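Local coordinates for protein 3-carboxy-cis,cis-muconate cycloisomerase (Pseudomonas putida, PDB 1RE5) that is an enzyme of the fumarase/aspartase superfamily, built largely of helices and assembled as a tetramer of identical chains, at residues Thr146-Arg151 / Ala262-Glu267; Leu154-Pro159 / Leu359-Gly364; Met164-Val169 / Gly248-Asp253. All blocks are in the same frame, centred on the assembly; numbering follows the deposited sequence.

Contact 1. Residues Thr146-Arg151 / Ala262-Glu267; sequences TPLVGR and AGEVFE
The guanidinium of Arg151 meets the carboxylate of Glu264 through its NH2 group, forming a salt bridge with Arg151 NH2 2.7 Å from Glu264 OE2. The oxygen lies at the edge of the guanidinium, near its plane, so the approach is not a stack over the face. Glu264 OE1 is about as near, 2.8 Å from Arg151 NH2. Both oxygens thus converge on one nitrogen instead of pairing with two, and the flat groups are turned 54° against each other; the finer detail of this geometry is doubtful. The side chains arrive from opposite directions. Glu264 runs out extended beyond CG (chi2 -179°), whereas the Arg151 chain bends at chi3 (-145°), turning its guanidinium towards the acid.

One face of that guanidinium is covered from within the same strand: Val149 CG1 sits 3.5 Å above the plane, over its centre. Leu148 adds an apolar flank on the Glu264 side, its CD1 lying 4.1 Å from Glu264 OE2. A water molecule donates to Glu264 OE1 at 2.7 Å and accepts from Val149 N at 2.8 Å. OE1 also accepts from Asn358, while OE2 faces Arg151.

The stronger partner of Arg151 is Glu261 of the third subunit, bound through NH1 in a salt bridge, while its backbone N bonds to Glu314 of the second subunit. The pair is therefore part of a polar network at a place where three chains meet. In the fold, strand 147-152 is the middle strand of a small antiparallel sheet, and the turn before strand 265-266 faces it, with Leu257 at the end of helix 231-257 touching both Arg151 and Glu264 and Met355 of helix 352-359 touching both Leu148 and Glu264.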
ATOM      1  N   THR D 146      18.093   2.898  35.106  1.00 26.99           N
ATOM      2  CA  THR D 146      19.204   3.689  34.618  1.00 26.13           C
ATOM      3  C   THR D 146      18.477   4.817  33.862  1.00 25.08           C
ATOM      4  O   THR D 146      17.735   4.579  32.903  1.00 24.31           O
ATOM      5  CB  THR D 146      20.182   2.858  33.716  1.00 25.60           C
ATOM      6  OG1 THR D 146      20.368   3.513  32.463  1.00 28.02           O
ATOM      7  CG2 THR D 146      19.686   1.490  33.498  1.00 22.76           C
ATOM      8  N   PRO D 147      18.637   6.060  34.329  1.00 23.91           N
ATOM      9  CA  PRO D 147      17.981   7.212  33.705  1.00 23.80           C
ATOM     10  C   PRO D 147      18.553   7.764  32.397  1.00 22.87           C
ATOM     11  O   PRO D 147      19.768   7.837  32.209  1.00 24.31           O
ATOM     12  CB  PRO D 147      18.002   8.253  34.821  1.00 24.91           C
ATOM     13  CG  PRO D 147      19.308   7.967  35.496  1.00 23.66           C
ATOM     14  CD  PRO D 147      19.360   6.455  35.550  1.00 22.06           C
ATOM     15  N   LEU D 148      17.647   8.138  31.500  1.00 20.08           N
ATOM     16  CA  LEU D 148      17.995   8.724  30.214  1.00 18.34           C
ATOM     17  C   LEU D 148      16.916   9.797  30.007  1.00 18.02           C
ATOM     18  O   LEU D 148      15.841   9.712  30.601  1.00 16.96           O
ATOM     19  CB  LEU D 148      18.033   7.647  29.069  1.00 14.98           C
ATOM     20  CG  LEU D 148      16.901   6.826  28.398  1.00  8.98           C
ATOM     21  CD1 LEU D 148      17.375   5.846  27.338  1.00  1.77           C
ATOM     22  CD2 LEU D 148      16.247   6.058  29.452  1.00 14.17           C
ATOM     23  N   VAL D 149      17.212  10.826  29.219  1.00 17.80           N
ATOM     24  CA  VAL D 149      16.240  11.892  28.974  1.00 18.91           C
ATOM     25  C   VAL D 149      15.078  11.407  28.105  1.00 19.49           C
ATOM     26  O   VAL D 149      15.248  10.532  27.258  1.00 20.04           O
ATOM     27  CB  VAL D 149      16.890  13.115  28.259  1.00 19.20           C
ATOM     28  CG1 VAL D 149      17.248  12.755  26.792  1.00 16.60           C
ATOM     29  CG2 VAL D 149      15.938  14.309  28.315  1.00 16.61           C
ATOM     30  N   GLY D 150      13.897  11.974  28.320  1.00 19.52           N
ATOM     31  CA  GLY D 150      12.752  11.590  27.514  1.00 19.77           C
ATOM     32  C   GLY D 150      12.807  12.367  26.206  1.00 20.44           C
ATOM     33  O   GLY D 150      13.229  13.522  26.188  1.00 19.58           O
ATOM     34  N   ARG D 151      12.416  11.746  25.103  1.00 20.19           N
ATOM     35  CA  ARG D 151      12.442  12.444  23.833  1.00 20.96           C
ATOM     36  C   ARG D 151      11.056  12.451  23.191  1.00 21.90           C
ATOM     37  O   ARG D 151      10.478  11.418  22.856  1.00 21.72           O
ATOM     38  CB  ARG D 151      13.481  11.811  22.911  1.00 20.69           C
ATOM     39  CG  ARG D 151      14.860  11.822  23.514  1.00 20.73           C
ATOM     40  CD  ARG D 151      15.907  11.192  22.610  1.00 21.37           C
ATOM     41  NE  ARG D 151      16.910  10.484  23.410  1.00 23.16           N
ATOM     42  CZ  ARG D 151      18.079  10.982  23.778  1.00 21.83           C
ATOM     43  NH1 ARG D 151      18.425  12.205  23.413  1.00 24.48           N
ATOM     44  NH2 ARG D 151      18.897  10.255  24.518  1.00 21.43           N
ATOM     45  N   ALA D 262      24.275  11.399  20.193  1.00 21.64           N
ATOM     46  CA  ALA D 262      23.567  10.791  21.336  1.00 19.74           C
ATOM     47  C   ALA D 262      24.483   9.769  22.013  1.00 19.34           C
ATOM     48  O   ALA D 262      24.808   9.905  23.187  1.00 19.68           O
ATOM     49  CB  ALA D 262      22.299  10.119  20.887  1.00 19.63           C
ATOM     50  N   GLY D 263      24.892   8.752  21.254  1.00 19.16           N
ATOM     51  CA  GLY D 263      25.794   7.717  21.736  1.00 18.12           C
ATOM     52  C   GLY D 263      25.440   7.117  23.070  1.00 19.48           C
ATOM     53  O   GLY D 263      26.278   7.014  23.948  1.00 19.81           O
ATOM     54  N   GLU D 264      24.194   6.704  23.225  1.00 20.61           N
ATOM     55  CA  GLU D 264      23.761   6.137  24.486  1.00 20.56           C
ATOM     56  C   GLU D 264      23.641   4.617  24.469  1.00 22.71           C
ATOM     57  O   GLU D 264      23.944   3.957  25.464  1.00 24.94           O
ATOM     58  CB  GLU D 264      22.432   6.764  24.890  1.00 17.73           C
ATOM     59  CG  GLU D 264      22.548   8.239  25.140  1.00 16.72           C
ATOM     60  CD  GLU D 264      21.243   8.852  25.563  1.00 17.73           C
ATOM     61  OE1 GLU D 264      21.246  10.030  25.989  1.00 17.21           O
ATOM     62  OE2 GLU D 264      20.211   8.157  25.466  1.00 17.85           O
ATOM     63  N   VAL D 265      23.194   4.057  23.353  1.00 22.71           N
ATOM     64  CA  VAL D 265      23.041   2.616  23.248  1.00 23.53           C
ATOM     65  C   VAL D 265      23.654   2.223  21.927  1.00 25.01           C
ATOM     66  O   VAL D 265      23.588   2.985  20.971  1.00 26.76           O
ATOM     67  CB  VAL D 265      21.542   2.205  23.283  1.00 23.82           C
ATOM     68  CG1 VAL D 265      21.379   0.757  22.882  1.00 24.41           C
ATOM     69  CG2 VAL D 265      20.988   2.397  24.686  1.00 21.56           C
ATOM     70  N   PHE D 266      24.257   1.043  21.865  1.00 26.30           N
ATOM     71  CA  PHE D 266      24.894   0.601  20.631  1.00 27.48           C
ATOM     72  C   PHE D 266      24.619  -0.859  20.322  1.00 29.68           C
ATOM     73  O   PHE D 266      24.434  -1.677  21.231  1.00 28.62           O
ATOM     74  CB  PHE D 266      26.413   0.751  20.729  1.00 26.76           C
ATOM     75  CG  PHE D 266      26.875   2.138  21.010  1.00 26.99           C
ATOM     76  CD1 PHE D 266      27.269   2.973  19.972  1.00 25.59           C
ATOM     77  CD2 PHE D 266      26.931   2.612  22.317  1.00 27.66           C
ATOM     78  CE1 PHE D 266      27.711   4.256  20.226  1.00 24.03           C
ATOM     79  CE2 PHE D 266      27.372   3.900  22.582  1.00 26.48           C
ATOM     80  CZ  PHE D 266      27.764   4.722  21.529  1.00 26.46           C
ATOM     81  N   GLU D 267      24.613  -1.180  19.032  1.00 31.50           N
ATOM     82  CA  GLU D 267      24.441  -2.550  18.595  1.00 33.43           C
ATOM     83  C   GLU D 267      25.741  -3.264  18.951  1.00 36.76           C
ATOM     84  O   GLU D 267      26.793  -2.643  19.047  1.00 36.53           O
ATOM     85  CB  GLU D 267      24.251  -2.600  17.092  1.00 31.50           C
ATOM     86  CG  GLU D 267      22.849  -2.374  16.627  1.00 30.16           C
ATOM     87  CD  GLU D 267      22.741  -2.549  15.134  1.00 28.61           C
ATOM     88  OE1 GLU D 267      23.464  -3.407  14.585  1.00 29.03           O
ATOM     89  OE2 GLU D 267      21.933  -1.838  14.510  1.00 29.39           O
TER
HETATM   90  O   HOH W   1      19.841  10.667  28.157  1.00 22.38           O

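Contact 2. Residues Leu154-Pro159 / Leu359-Gly364; sequences LQHATP and LDLTQG
His156 carries the largest share of the buried surface, 78 Å², and meets the methyl of Thr362: His156 CB is 4.0 Å from Thr362 CG2. The two side chains are inclined to each other, and the methyl reaches the imidazole obliquely. In His156 the ring leaves beside the backbone N (chi1 -83°), which directs it towards 359-364, where a CD2 methyl of Leu361 also approaches it obliquely. The segments meet through side chains, with the CA atoms of His156 and Thr362 7.7 Å apart.

Strand 155-157 is an outer strand of a three-stranded antiparallel sheet, and the chain turns a corner at Thr158 before entering the other outer strand, 159-161. Past that corner comes the second patch, where Leu359, with 42 Å² buried, brings its CD2 to 4.4 Å from Pro159 CG in a loose apolar contact. Leu359 meets the arm after the corner, and Leu361 and Thr362, in the loop following helix 352-359, meet the arm before it. On the subunit interface, the backbone N of His156 bonds to Thr260 of the third subunit, and Thr362 packs on Pro280 of that same chain.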
ATOM      1  N   LEU D 154      11.360  14.362  19.080  1.00 26.32           N
ATOM      2  CA  LEU D 154      12.811  14.466  19.013  1.00 25.94           C
ATOM      3  C   LEU D 154      13.383  15.597  19.875  1.00 26.06           C
ATOM      4  O   LEU D 154      14.537  15.980  19.720  1.00 27.56           O
ATOM      5  CB  LEU D 154      13.262  14.607  17.562  1.00 25.93           C
ATOM      6  CG  LEU D 154      13.000  13.347  16.723  1.00 24.80           C
ATOM      7  CD1 LEU D 154      13.252  13.614  15.256  1.00 23.41           C
ATOM      8  CD2 LEU D 154      13.887  12.229  17.209  1.00 24.63           C
ATOM      9  N   GLN D 155      12.574  16.106  20.802  1.00 25.60           N
ATOM     10  CA  GLN D 155      12.992  17.161  21.729  1.00 24.85           C
ATOM     11  C   GLN D 155      13.141  16.564  23.135  1.00 24.31           C
ATOM     12  O   GLN D 155      12.478  15.580  23.472  1.00 23.40           O
ATOM     13  CB  GLN D 155      11.941  18.269  21.769  1.00 25.75           C
ATOM     14  CG  GLN D 155      11.726  18.950  20.451  1.00 26.53           C
ATOM     15  CD  GLN D 155      12.923  19.769  20.048  1.00 26.10           C
ATOM     16  OE1 GLN D 155      13.249  20.765  20.690  1.00 26.22           O
ATOM     17  NE2 GLN D 155      13.592  19.350  18.987  1.00 26.30           N
ATOM     18  N   HIS D 156      14.010  17.145  23.956  1.00 23.62           N
ATOM     19  CA  HIS D 156      14.192  16.650  25.313  1.00 23.85           C
ATOM     20  C   HIS D 156      12.933  16.890  26.152  1.00 25.18           C
ATOM     21  O   HIS D 156      12.277  17.929  26.046  1.00 26.25           O
ATOM     22  CB  HIS D 156      15.405  17.311  25.962  1.00 22.86           C
ATOM     23  CG  HIS D 156      16.703  16.654  25.611  1.00 24.73           C
ATOM     24  ND1 HIS D 156      16.858  15.865  24.489  1.00 25.65           N
ATOM     25  CD2 HIS D 156      17.900  16.646  26.240  1.00 24.48           C
ATOM     26  CE1 HIS D 156      18.092  15.396  24.449  1.00 23.69           C
ATOM     27  NE2 HIS D 156      18.744  15.854  25.501  1.00 23.34           N
ATOM     28  N   ALA D 157      12.591  15.903  26.971  1.00 25.53           N
ATOM     29  CA  ALA D 157      11.416  15.960  27.827  1.00 24.75           C
ATOM     30  C   ALA D 157      11.807  15.355  29.166  1.00 25.85           C
ATOM     31  O   ALA D 157      12.951  14.930  29.350  1.00 26.72           O
ATOM     32  CB  ALA D 157      10.284  15.159  27.202  1.00 24.43           C
ATOM     33  N   THR D 158      10.857  15.301  30.095  1.00 26.55           N
ATOM     34  CA  THR D 158      11.120  14.749  31.419  1.00 25.86           C
ATOM     35  C   THR D 158      11.738  13.372  31.318  1.00 25.47           C
ATOM     36  O   THR D 158      11.487  12.626  30.372  1.00 24.40           O
ATOM     37  CB  THR D 158       9.843  14.664  32.248  1.00 25.84           C
ATOM     38  OG1 THR D 158       8.801  14.111  31.439  1.00 27.66           O
ATOM     39  CG2 THR D 158       9.433  16.038  32.742  1.00 25.98           C
ATOM     40  N   PRO D 159      12.546  13.013  32.315  1.00 25.83           N
ATOM     41  CA  PRO D 159      13.252  11.739  32.412  1.00 26.21           C
ATOM     42  C   PRO D 159      12.412  10.505  32.177  1.00 27.08           C
ATOM     43  O   PRO D 159      11.191  10.479  32.409  1.00 27.30           O
ATOM     44  CB  PRO D 159      13.833  11.771  33.820  1.00 26.31           C
ATOM     45  CG  PRO D 159      14.057  13.203  34.049  1.00 27.42           C
ATOM     46  CD  PRO D 159      12.777  13.816  33.522  1.00 26.95           C
ATOM     47  N   LEU D 359      21.530  14.252  29.619  1.00 33.48           N
ATOM     48  CA  LEU D 359      20.412  14.716  30.427  1.00 34.56           C
ATOM     49  C   LEU D 359      20.433  16.190  30.752  1.00 36.16           C
ATOM     50  O   LEU D 359      19.389  16.830  30.689  1.00 37.91           O
ATOM     51  CB  LEU D 359      20.301  13.907  31.714  1.00 33.49           C
ATOM     52  CG  LEU D 359      19.122  12.940  31.703  1.00 30.85           C
ATOM     53  CD1 LEU D 359      19.302  11.883  32.770  1.00 30.47           C
ATOM     54  CD2 LEU D 359      17.851  13.715  31.895  1.00 28.91           C
ATOM     55  N   ASP D 360      21.575  16.756  31.125  1.00 37.65           N
ATOM     56  CA  ASP D 360      21.531  18.191  31.383  1.00 41.76           C
ATOM     57  C   ASP D 360      22.142  19.011  30.247  1.00 41.05           C
ATOM     58  O   ASP D 360      22.970  19.903  30.451  1.00 40.50           O
ATOM     59  CB  ASP D 360      22.121  18.587  32.763  1.00 45.16           C
ATOM     60  CG  ASP D 360      23.332  17.788  33.156  1.00 48.61           C
ATOM     61  OD1 ASP D 360      23.159  16.622  33.577  1.00 52.17           O
ATOM     62  OD2 ASP D 360      24.456  18.328  33.056  1.00 50.30           O
ATOM     63  N   LEU D 361      21.687  18.694  29.039  1.00 40.73           N
ATOM     64  CA  LEU D 361      22.111  19.381  27.828  1.00 40.02           C
ATOM     65  C   LEU D 361      21.246  20.630  27.753  1.00 39.33           C
ATOM     66  O   LEU D 361      21.618  21.617  27.138  1.00 39.29           O
ATOM     67  CB  LEU D 361      21.866  18.491  26.611  1.00 39.80           C
ATOM     68  CG  LEU D 361      22.620  18.789  25.321  1.00 39.48           C
ATOM     69  CD1 LEU D 361      24.098  18.850  25.612  1.00 39.33           C
ATOM     70  CD2 LEU D 361      22.333  17.698  24.299  1.00 39.86           C
ATOM     71  N   THR D 362      20.080  20.571  28.387  1.00 38.74           N
ATOM     72  CA  THR D 362      19.169  21.704  28.433  1.00 39.18           C
ATOM     73  C   THR D 362      19.380  22.410  29.777  1.00 40.22           C
ATOM     74  O   THR D 362      18.600  23.274  30.192  1.00 39.24           O
ATOM     75  CB  THR D 362      17.708  21.258  28.319  1.00 38.74           C
ATOM     76  OG1 THR D 362      17.401  20.327  29.364  1.00 40.24           O
ATOM     77  CG2 THR D 362      17.470  20.612  26.981  1.00 39.42           C
ATOM     78  N   GLN D 363      20.451  22.007  30.452  1.00 41.29           N
ATOM     79  CA  GLN D 363      20.840  22.566  31.737  1.00 42.71           C
ATOM     80  C   GLN D 363      19.768  22.600  32.808  1.00 40.86           C
ATOM     81  O   GLN D 363      19.532  23.635  33.418  1.00 38.58           O
ATOM     82  CB  GLN D 363      21.408  23.962  31.520  1.00 45.52           C
ATOM     83  CG  GLN D 363      22.661  23.943  30.665  1.00 50.62           C
ATOM     84  CD  GLN D 363      23.233  25.322  30.436  1.00 54.39           C
ATOM     85  OE1 GLN D 363      22.553  26.220  29.918  1.00 56.79           O
ATOM     86  NE2 GLN D 363      24.494  25.506  30.821  1.00 55.57           N
ATOM     87  N   GLY D 364      19.133  21.454  33.035  1.00 41.60           N
ATOM     88  CA  GLY D 364      18.100  21.352  34.052  1.00 41.69           C
ATOM     89  C   GLY D 364      16.729  21.893  33.694  1.00 40.82           C
ATOM     90  O   GLY D 364      15.797  21.710  34.455  1.00 42.11           O
TER

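Contact 3. Residues Met164-Val169 / Gly248-Asp253; sequences MKLAGV and GKFGRD
Phe250 packs on Leu166 and Val169, and Asp253 faces Lys165, one helical turn apart on segment 248-253. Just before the phenylalanine, Lys249 forms a salt bridge along its own helix: Lys249 NZ donates to the syn lone pair of Asp253 OD2 over 2.7 Å. Phe250 comes next, its CG trans to the backbone N (chi1 180°), which sends the ring towards the other helix. There Phe250 CD1 lies 4.0 Å from Val169 CG2, and the next ring atom, Phe250 CE1, lies 3.9 Å from Leu166 CD2. The valine side chain crosses that of the phenylalanine at about a right angle, while the leucine comes in obliquely; both methyls approach the ring at a slant.

The axes of the two short helical segments are 10.8 Å apart at closest and run nearly antiparallel, at 157°. They belong to the long helices 162-187 and 231-257, consistent with the central helical bundle of this superfamily, through which the four subunits associate.

At Asp253 the contact turns polar: Lys165 NZ stays 4.5 Å from Asp253 OD2, beyond salt-bridge range. The stronger partner of Lys165 is Glu314 of the second subunit, whose His313 ND1 also bonds to it. The same subunit offers the backbone N of His313 to Asp253 OD1 and the carbonyls of Gln311 and His313 to Lys249.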
ATOM      1  N   MET D 164      12.300   1.196  30.976  1.00 22.94           N
ATOM      2  CA  MET D 164      10.940   1.579  30.633  1.00 22.15           C
ATOM      3  C   MET D 164      10.774   1.425  29.123  1.00 23.46           C
ATOM      4  O   MET D 164       9.799   0.824  28.652  1.00 25.17           O
ATOM      5  CB  MET D 164      10.670   3.026  31.042  1.00 20.93           C
ATOM      6  CG  MET D 164       9.200   3.382  31.123  1.00 21.17           C
ATOM      7  SD  MET D 164       8.877   5.161  31.165  1.00 21.56           S
ATOM      8  CE  MET D 164      10.086   5.670  32.295  1.00 24.35           C
ATOM      9  N   LYS D 165      11.740   1.942  28.366  1.00 21.76           N
ATOM     10  CA  LYS D 165      11.678   1.851  26.922  1.00 21.60           C
ATOM     11  C   LYS D 165      11.633   0.398  26.482  1.00 22.55           C
ATOM     12  O   LYS D 165      10.731   0.008  25.746  1.00 23.88           O
ATOM     13  CB  LYS D 165      12.872   2.569  26.280  1.00 22.85           C
ATOM     14  CG  LYS D 165      12.933   4.082  26.559  1.00 21.47           C
ATOM     15  CD  LYS D 165      14.171   4.711  25.943  1.00 22.44           C
ATOM     16  CE  LYS D 165      14.049   4.881  24.437  1.00 21.29           C
ATOM     17  NZ  LYS D 165      13.078   5.940  24.067  1.00 20.22           N
ATOM     18  N   LEU D 166      12.589  -0.413  26.927  1.00 22.45           N
ATOM     19  CA  LEU D 166      12.596  -1.822  26.546  1.00 22.49           C
ATOM     20  C   LEU D 166      11.328  -2.533  27.000  1.00 23.02           C
ATOM     21  O   LEU D 166      10.882  -3.478  26.362  1.00 25.45           O
ATOM     22  CB  LEU D 166      13.805  -2.541  27.137  1.00 22.38           C
ATOM     23  CG  LEU D 166      15.176  -2.090  26.636  1.00 23.37           C
ATOM     24  CD1 LEU D 166      16.250  -2.888  27.333  1.00 20.67           C
ATOM     25  CD2 LEU D 166      15.265  -2.285  25.126  1.00 23.20           C
ATOM     26  N   ALA D 167      10.740  -2.084  28.102  1.00 23.33           N
ATOM     27  CA  ALA D 167       9.514  -2.707  28.610  1.00 22.83           C
ATOM     28  C   ALA D 167       8.364  -2.542  27.612  1.00 22.11           C
ATOM     29  O   ALA D 167       7.527  -3.430  27.459  1.00 22.94           O
ATOM     30  CB  ALA D 167       9.136  -2.093  29.964  1.00 21.17           C
ATOM     31  N   GLY D 168       8.314  -1.392  26.948  1.00 21.46           N
ATOM     32  CA  GLY D 168       7.275  -1.164  25.954  1.00 20.05           C
ATOM     33  C   GLY D 168       7.377  -2.140  24.787  1.00 18.24           C
ATOM     34  O   GLY D 168       6.364  -2.597  24.269  1.00 17.35           O
ATOM     35  N   VAL D 169       8.596  -2.455  24.358  1.00 18.02           N
ATOM     36  CA  VAL D 169       8.763  -3.401  23.268  1.00 18.63           C
ATOM     37  C   VAL D 169       8.307  -4.752  23.785  1.00 18.94           C
ATOM     38  O   VAL D 169       7.615  -5.488  23.080  1.00 20.36           O
ATOM     39  CB  VAL D 169      10.226  -3.488  22.778  1.00 18.14           C
ATOM     40  CG1 VAL D 169      10.324  -4.503  21.628  1.00 14.79           C
ATOM     41  CG2 VAL D 169      10.701  -2.113  22.307  1.00 15.27           C
ATOM     42  N   GLY D 248      10.153  -2.639  14.177  1.00 16.70           N
ATOM     43  CA  GLY D 248      10.600  -1.490  13.397  1.00 15.77           C
ATOM     44  C   GLY D 248      10.797  -0.279  14.292  1.00 16.32           C
ATOM     45  O   GLY D 248      11.678   0.549  14.063  1.00 15.28           O
ATOM     46  N   LYS D 249       9.968  -0.173  15.325  1.00 16.39           N
ATOM     47  CA  LYS D 249      10.063   0.936  16.267  1.00 16.59           C
ATOM     48  C   LYS D 249      11.335   0.726  17.072  1.00 16.03           C
ATOM     49  O   LYS D 249      12.084   1.660  17.340  1.00 15.55           O
ATOM     50  CB  LYS D 249       8.835   0.945  17.190  1.00 16.13           C
ATOM     51  CG  LYS D 249       8.744   2.111  18.151  1.00 14.70           C
ATOM     52  CD  LYS D 249       9.129   1.696  19.539  1.00 14.43           C
ATOM     53  CE  LYS D 249       8.668   2.721  20.553  1.00 14.54           C
ATOM     54  NZ  LYS D 249       9.415   4.002  20.417  1.00 16.23           N
ATOM     55  N   PHE D 250      11.576  -0.525  17.441  1.00 16.94           N
ATOM     56  CA  PHE D 250      12.755  -0.880  18.214  1.00 17.58           C
ATOM     57  C   PHE D 250      14.000  -0.546  17.390  1.00 18.07           C
ATOM     58  O   PHE D 250      14.936   0.079  17.887  1.00 18.62           O
ATOM     59  CB  PHE D 250      12.696  -2.372  18.592  1.00 16.28           C
ATOM     60  CG  PHE D 250      13.875  -2.850  19.389  1.00 16.79           C
ATOM     61  CD1 PHE D 250      14.278  -2.175  20.541  1.00 17.47           C
ATOM     62  CD2 PHE D 250      14.594  -3.976  18.983  1.00 17.35           C
ATOM     63  CE1 PHE D 250      15.382  -2.612  21.273  1.00 17.61           C
ATOM     64  CE2 PHE D 250      15.705  -4.426  19.711  1.00 16.85           C
ATOM     65  CZ  PHE D 250      16.098  -3.746  20.853  1.00 17.23           C
ATOM     66  N   GLY D 251      13.990  -0.929  16.120  1.00 18.63           N
ATOM     67  CA  GLY D 251      15.126  -0.644  15.262  1.00 19.79           C
ATOM     68  C   GLY D 251      15.370   0.846  15.109  1.00 20.69           C
ATOM     69  O   GLY D 251      16.515   1.298  15.040  1.00 21.45           O
ATOM     70  N   ARG D 252      14.294   1.622  15.043  1.00 21.80           N
ATOM     71  CA  ARG D 252      14.429   3.062  14.902  1.00 22.59           C
ATOM     72  C   ARG D 252      15.082   3.635  16.153  1.00 22.12           C
ATOM     73  O   ARG D 252      16.048   4.396  16.073  1.00 22.42           O
ATOM     74  CB  ARG D 252      13.067   3.722  14.710  1.00 24.70           C
ATOM     75  CG  ARG D 252      13.139   5.252  14.722  1.00 30.52           C
ATOM     76  CD  ARG D 252      13.557   5.786  13.358  1.00 34.59           C
ATOM     77  NE  ARG D 252      12.528   5.432  12.386  1.00 39.30           N
ATOM     78  CZ  ARG D 252      11.380   6.098  12.238  1.00 41.14           C
ATOM     79  NH1 ARG D 252      11.123   7.184  12.976  1.00 38.54           N
ATOM     80  NH2 ARG D 252      10.455   5.630  11.401  1.00 41.79           N
ATOM     81  N   ASP D 253      14.548   3.266  17.312  1.00 21.12           N
ATOM     82  CA  ASP D 253      15.075   3.746  18.580  1.00 20.66           C
ATOM     83  C   ASP D 253      16.581   3.479  18.752  1.00 20.56           C
ATOM     84  O   ASP D 253      17.323   4.333  19.252  1.00 21.10           O
ATOM     85  CB  ASP D 253      14.271   3.137  19.734  1.00 18.83           C
ATOM     86  CG  ASP D 253      12.868   3.731  19.838  1.00 19.68           C
ATOM     87  OD1 ASP D 253      12.589   4.704  19.114  1.00 18.82           O
ATOM     88  OD2 ASP D 253      12.037   3.243  20.640  1.00 20.07           O
TER

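In the fold
From the N terminus, the chain lays down 146-151, 154-159 and 164-169 in quick succession, passing from the small sheet into helix 162-187. Contact 3 closes first, pairing that helix with helix 231-257. Contact 1 closes just beyond, tying the sheet to the turn after helix 231-257, and contact 2 last, tying it to the region where helix 352-359 leads into a loop. Contact 3 falls within the spans of both others, whereas contacts 1 and 2 cross. Contacts 1 and 2 are joined by a probable hydrogen bond, Gly150 O to Ala157 N, 2.6 Å; contact 1 reaches contact 3 by packing, Leu148 CD1 being 3.7 Å from Lys165 CD. All three touch the second subunit.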